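Local coordinates for type III effector HopA1 (Pseudomonas syringae pv. tomato str. DC3000, PDB 4RSX), which is a type III secreted effector that the plant pathogen probably delivers into host cells, where its molecular activity is not established, at residues Ala205-Arg219 / Ala244-Asn256. Numbering follows the deposited sequence.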
loop_
_atom_site.group_PDB
_atom_site.type_symbol
_atom_site.label_atom_id
_atom_site.label_comp_id
_atom_site.label_asym_id
_atom_site.label_seq_id
_atom_site.Cartn_x
_atom_site.Cartn_y
_atom_site.Cartn_z
ATOM N N ALA A 205 -6.870 -3.992 0.052
ATOM C CA ALA A 205 -7.586 -3.527 -1.140
ATOM C C ALA A 205 -7.094 -4.313 -2.339
ATOM O O ALA A 205 -5.974 -4.847 -2.324
ATOM C CB ALA A 205 -7.383 -2.024 -1.348
ATOM N N GLU A 206 -7.921 -4.377 -3.381
ATOM C CA GLU A 206 -7.597 -5.182 -4.553
ATOM C C GLU A 206 -7.378 -4.325 -5.785
ATOM O O GLU A 206 -8.005 -3.275 -5.951
ATOM C CB GLU A 206 -8.698 -6.218 -4.803
ATOM C CG GLU A 206 -8.874 -7.188 -3.648
ATOM C CD GLU A 206 -9.896 -8.297 -3.917
ATOM O OE1 GLU A 206 -10.771 -8.135 -4.797
ATOM O OE2 GLU A 206 -9.824 -9.342 -3.235
ATOM N N SER A 207 -6.472 -4.760 -6.647
ATOM C CA SER A 207 -6.244 -4.059 -7.899
ATOM C C SER A 207 -6.624 -5.009 -9.032
ATOM O O SER A 207 -6.594 -6.234 -8.860
ATOM C CB SER A 207 -4.793 -3.598 -8.002
ATOM O OG SER A 207 -3.918 -4.700 -7.926
ATOM N N ILE A 208 -7.029 -4.455 -10.170
ATOM C CA ILE A 208 -7.513 -5.290 -11.268
ATOM C C ILE A 208 -6.773 -5.017 -12.555
ATOM O O ILE A 208 -6.127 -3.970 -12.693
ATOM C CB ILE A 208 -9.020 -5.063 -11.553
ATOM C CG1 ILE A 208 -9.310 -3.589 -11.831
ATOM C CG2 ILE A 208 -9.862 -5.520 -10.399
ATOM C CD1 ILE A 208 -10.795 -3.262 -11.744
ATOM N N LEU A 209 -6.879 -5.967 -13.485
ATOM C CA LEU A 209 -6.496 -5.749 -14.881
ATOM C C LEU A 209 -5.063 -5.294 -15.007
ATOM O O LEU A 209 -4.746 -4.488 -15.877
ATOM C CB LEU A 209 -7.404 -4.701 -15.525
ATOM C CG LEU A 209 -8.886 -5.075 -15.617
ATOM C CD1 LEU A 209 -9.777 -3.856 -15.933
ATOM C CD2 LEU A 209 -9.051 -6.156 -16.677
ATOM N N GLY A 210 -4.202 -5.798 -14.129
ATOM C CA GLY A 210 -2.808 -5.392 -14.131
ATOM C C GLY A 210 -2.570 -3.937 -13.770
ATOM O O GLY A 210 -1.482 -3.417 -14.014
ATOM N N ASP A 211 -3.563 -3.281 -13.175
ATOM C CA ASP A 211 -3.454 -1.862 -12.812
ATOM C C ASP A 211 -2.177 -1.540 -12.028
ATOM O O ASP A 211 -1.735 -2.323 -11.185
ATOM C CB ASP A 211 -4.674 -1.439 -11.997
ATOM C CG ASP A 211 -4.822 0.070 -11.885
ATOM O OD1 ASP A 211 -3.845 0.825 -12.125
ATOM O OD2 ASP A 211 -5.938 0.505 -11.530
ATOM N N THR A 212 -1.588 -0.384 -12.327
ATOM C CA THR A 212 -0.412 0.106 -11.604
ATOM C C THR A 212 -0.519 1.608 -11.305
ATOM O O THR A 212 0.463 2.247 -10.924
ATOM C CB THR A 212 0.916 -0.188 -12.367
ATOM O OG1 THR A 212 0.772 0.163 -13.755
ATOM C CG2 THR A 212 1.302 -1.667 -12.233
ATOM N N ARG A 213 -1.715 2.163 -11.486
ATOM C CA ARG A 213 -1.987 3.539 -11.079
ATOM C C ARG A 213 -1.855 3.734 -9.558
ATOM O O ARG A 213 -1.575 4.850 -9.095
ATOM C CB ARG A 213 -3.406 3.936 -11.489
ATOM C CG ARG A 213 -3.540 4.671 -12.809
ATOM C CD ARG A 213 -5.014 4.825 -13.107
ATOM N NE ARG A 213 -5.658 3.519 -12.956
ATOM C CZ ARG A 213 -6.974 3.294 -12.970
ATOM N NH1 ARG A 213 -7.843 4.296 -13.128
ATOM N NH2 ARG A 213 -7.424 2.046 -12.825
ATOM N N GLY A 214 -2.076 2.668 -8.783
ATOM C CA GLY A 214 -2.120 2.783 -7.331
ATOM C C GLY A 214 -3.539 2.933 -6.780
ATOM O O GLY A 214 -4.424 3.480 -7.441
ATOM N N HIS A 215 -3.756 2.460 -5.557
ATOM C CA HIS A 215 -5.103 2.364 -5.006
ATOM C C HIS A 215 -5.839 3.712 -4.932
ATOM O O HIS A 215 -7.020 3.804 -5.310
ATOM C CB HIS A 215 -5.061 1.713 -3.625
ATOM C CG HIS A 215 -6.361 1.768 -2.903
ATOM N ND1 HIS A 215 -7.363 0.838 -3.098
ATOM C CD2 HIS A 215 -6.845 2.660 -2.006
ATOM C CE1 HIS A 215 -8.399 1.149 -2.342
ATOM N NE2 HIS A 215 -8.113 2.250 -1.671
ATOM N N GLY A 216 -5.146 4.746 -4.451
ATOM C CA GLY A 216 -5.706 6.091 -4.374
ATOM C C GLY A 216 -6.165 6.675 -5.705
ATOM O O GLY A 216 -7.277 7.219 -5.805
ATOM N N MET A 217 -5.328 6.573 -6.733
ATOM C CA MET A 217 -5.674 7.180 -8.013
ATOM C C MET A 217 -6.775 6.392 -8.710
ATOM O O MET A 217 -7.644 6.981 -9.372
ATOM C CB MET A 217 -4.437 7.343 -8.922
ATOM C CG MET A 217 -4.704 8.133 -10.226
ATOM S SD MET A 217 -5.419 9.808 -9.998
ATOM C CE MET A 217 -3.958 10.741 -9.557
ATOM N N SER A 218 -6.760 5.067 -8.554
ATOM C CA SER A 218 -7.786 4.252 -9.197
ATOM C C SER A 218 -9.170 4.538 -8.617
ATOM O O SER A 218 -10.147 4.677 -9.364
ATOM C CB SER A 218 -7.466 2.754 -9.131
ATOM O OG SER A 218 -7.666 2.229 -7.836
ATOM N N ARG A 219 -9.262 4.642 -7.293
ATOM C CA ARG A 219 -10.560 4.903 -6.684
ATOM C C ARG A 219 -10.943 6.367 -6.892
ATOM O O ARG A 219 -12.128 6.683 -6.974
ATOM C CB ARG A 219 -10.574 4.548 -5.189
ATOM C CG ARG A 219 -10.120 3.122 -4.851
ATOM C CD ARG A 219 -10.679 2.111 -5.821
ATOM N NE ARG A 219 -10.752 0.775 -5.245
ATOM C CZ ARG A 219 -9.897 -0.216 -5.495
ATOM N NH1 ARG A 219 -10.074 -1.393 -4.912
ATOM N NH2 ARG A 219 -8.872 -0.038 -6.318
ATOM N N ALA A 244 -19.022 -0.496 -13.025
ATOM C CA ALA A 244 -18.608 -0.271 -14.415
ATOM C C ALA A 244 -17.082 -0.257 -14.558
ATOM O O ALA A 244 -16.534 -0.479 -15.653
ATOM C CB ALA A 244 -19.210 1.028 -14.954
ATOM N N ASN A 245 -16.400 0.018 -13.451
ATOM C CA ASN A 245 -14.935 0.081 -13.442
ATOM C C ASN A 245 -14.307 -1.199 -12.939
ATOM O O ASN A 245 -13.090 -1.319 -12.901
ATOM C CB ASN A 245 -14.440 1.257 -12.606
ATOM C CG ASN A 245 -14.448 2.542 -13.378
ATOM O OD1 ASN A 245 -13.616 2.733 -14.267
ATOM N ND2 ASN A 245 -15.400 3.435 -13.066
ATOM N N GLY A 246 -15.147 -2.154 -12.557
ATOM C CA GLY A 246 -14.674 -3.484 -12.242
ATOM C C GLY A 246 -14.573 -3.781 -10.759
ATOM O O GLY A 246 -14.076 -4.843 -10.365
ATOM N N TYR A 247 -15.046 -2.858 -9.928
ATOM C CA TYR A 247 -14.993 -3.072 -8.487
ATOM C C TYR A 247 -16.342 -3.502 -7.923
ATOM O O TYR A 247 -17.368 -3.441 -8.605
ATOM C CB TYR A 247 -14.482 -1.817 -7.783
ATOM C CG TYR A 247 -13.131 -1.371 -8.294
ATOM C CD1 TYR A 247 -11.978 -2.040 -7.928
ATOM C CD2 TYR A 247 -13.014 -0.276 -9.146
ATOM C CE1 TYR A 247 -10.740 -1.636 -8.396
ATOM C CE2 TYR A 247 -11.779 0.139 -9.616
ATOM C CZ TYR A 247 -10.643 -0.552 -9.244
ATOM O OH TYR A 247 -9.406 -0.156 -9.704
ATOM N N ASP A 248 -16.327 -3.945 -6.675
ATOM C CA ASP A 248 -17.537 -4.402 -6.008
ATOM C C ASP A 248 -18.310 -3.168 -5.511
ATOM O O ASP A 248 -17.774 -2.348 -4.764
ATOM C CB ASP A 248 -17.146 -5.357 -4.872
ATOM C CG ASP A 248 -18.346 -5.938 -4.134
ATOM O OD1 ASP A 248 -19.360 -5.236 -3.966
ATOM O OD2 ASP A 248 -18.270 -7.107 -3.705
ATOM N N PRO A 249 -19.566 -3.013 -5.952
ATOM C CA PRO A 249 -20.296 -1.768 -5.657
ATOM C C PRO A 249 -20.655 -1.618 -4.179
ATOM O O PRO A 249 -21.023 -0.508 -3.737
ATOM C CB PRO A 249 -21.577 -1.894 -6.496
ATOM C CG PRO A 249 -21.767 -3.412 -6.669
ATOM C CD PRO A 249 -20.349 -3.942 -6.791
ATOM N N ASP A 250 -20.559 -2.713 -3.423
ATOM C CA ASP A 250 -20.828 -2.640 -1.984
ATOM C C ASP A 250 -19.551 -2.602 -1.150
ATOM O O ASP A 250 -19.565 -2.198 0.013
ATOM C CB ASP A 250 -21.751 -3.782 -1.545
ATOM C CG ASP A 250 -23.147 -3.667 -2.166
ATOM O OD1 ASP A 250 -23.633 -2.525 -2.374
ATOM O OD2 ASP A 250 -23.749 -4.717 -2.463
ATOM N N ASN A 251 -18.437 -2.996 -1.756
ATOM C CA ASN A 251 -17.150 -2.912 -1.071
ATOM C C ASN A 251 -16.072 -2.435 -2.048
ATOM O O ASN A 251 -15.451 -3.251 -2.746
ATOM C CB ASN A 251 -16.780 -4.269 -0.442
ATOM C CG ASN A 251 -15.546 -4.192 0.442
ATOM O OD1 ASN A 251 -14.733 -3.265 0.323
ATOM N ND2 ASN A 251 -15.391 -5.178 1.330
ATOM N N PRO A 252 -15.840 -1.111 -2.090
ATOM C CA PRO A 252 -14.912 -0.479 -3.037
ATOM C C PRO A 252 -13.484 -0.997 -2.878
ATOM O O PRO A 252 -12.641 -0.758 -3.741
ATOM C CB PRO A 252 -14.966 1.002 -2.646
ATOM C CG PRO A 252 -15.419 0.998 -1.195
ATOM C CD PRO A 252 -16.376 -0.151 -1.107
ATOM N N ALA A 253 -13.205 -1.705 -1.794
ATOM C CA ALA A 253 -11.882 -2.311 -1.646
ATOM C C ALA A 253 -11.700 -3.527 -2.565
ATOM O O ALA A 253 -10.566 -3.920 -2.855
ATOM C CB ALA A 253 -11.620 -2.701 -0.194
ATOM N N LEU A 254 -12.803 -4.124 -3.021
ATOM C CA LEU A 254 -12.715 -5.414 -3.731
ATOM C C LEU A 254 -13.030 -5.359 -5.233
ATOM O O LEU A 254 -13.734 -4.454 -5.700
ATOM C CB LEU A 254 -13.629 -6.451 -3.065
ATOM C CG LEU A 254 -13.559 -6.568 -1.540
ATOM C CD1 LEU A 254 -14.640 -7.532 -1.035
ATOM C CD2 LEU A 254 -12.165 -7.021 -1.083
ATOM N N ARG A 255 -12.505 -6.337 -5.974
ATOM C CA ARG A 255 -12.919 -6.597 -7.356
ATOM C C ARG A 255 -14.384 -6.941 -7.363
ATOM O O ARG A 255 -14.877 -7.555 -6.412
ATOM C CB ARG A 255 -12.279 -7.875 -7.884
ATOM C CG ARG A 255 -10.868 -7.799 -8.324
ATOM C CD ARG A 255 -10.469 -9.137 -8.957
ATOM N NE ARG A 255 -10.420 -10.202 -7.954
ATOM C CZ ARG A 255 -9.468 -10.283 -7.027
ATOM N NH1 ARG A 255 -8.509 -9.360 -6.988
ATOM N NH2 ARG A 255 -9.466 -11.272 -6.131
ATOM N N ASN A 256 -15.061 -6.618 -8.461
ATOM C CA ASN A 256 -16.428 -7.083 -8.668
ATOM C C ASN A 256 -16.515 -8.605 -8.804
ATOM O O ASN A 256 -15.719 -9.216 -9.516
ATOM C CB ASN A 256 -17.048 -6.426 -9.898
ATOM C CG ASN A 256 -18.522 -6.759 -10.042
ATOM O OD1 ASN A 256 -19.380 -6.040 -9.532
ATOM N ND2 ASN A 256 -18.821 -7.866 -10.721
HETATM O O HOH W 1 -7.048 -1.262 -9.602
HETATM O O HOH W 2 -9.629 1.309 -12.221
#
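A bend at chi2 (-42°) in R219 lays its guanidinium over one face of the Y247 ring, while I208, with CG1 set between its backbone N and carbonyl carbon, brings CD1 over the opposite face. The tyrosine is thus held between a cation-pi contact, off-centre with R219 CZ 3.9 Å from the ring centroid and the two planes 32° apart, and a CH-pi contact from the isoleucine methyl. H215 ND1 lies over the opposite face of the guanidinium. Its rim is tied down in plane: NE and NH1 both grip P252 O, each at 2.9 Å, NH1 also bonds E206 O at 3.0 Å, and NH2 bonds S218 OG. These bonds fix the rotation of the guanidinium and satisfy buried carbonyls from both segments. At the far end of the ring, Y247 OH meets a water linked to D211 OD2 and I208 N; R213 forms a salt bridge with E221 and a very short, hence uncertain, one with D211.

E206 extends the junction. Its backbone N bonds A253 O at 2.7 Å, and OE1 takes a nearly straight bond (170°) from R255 N. The R255 guanidinium lies almost parallel to the carboxylate, stacked on it, with E206 OE1 above the centre of the R255 guanidinium; this salt bridge is one of charge alone. E206 OE2 is hydrogen-bonded to Y204 OH.

Within the HopA1 family region, residues 244-256, leaving helix 234-245 through a Schellman motif at G246, thereby pack against helix 215-228 and strand 202-207, which lies between 111-116 and 196-199 in the antiparallel sheet; helix 2-19 touches R219 and P252.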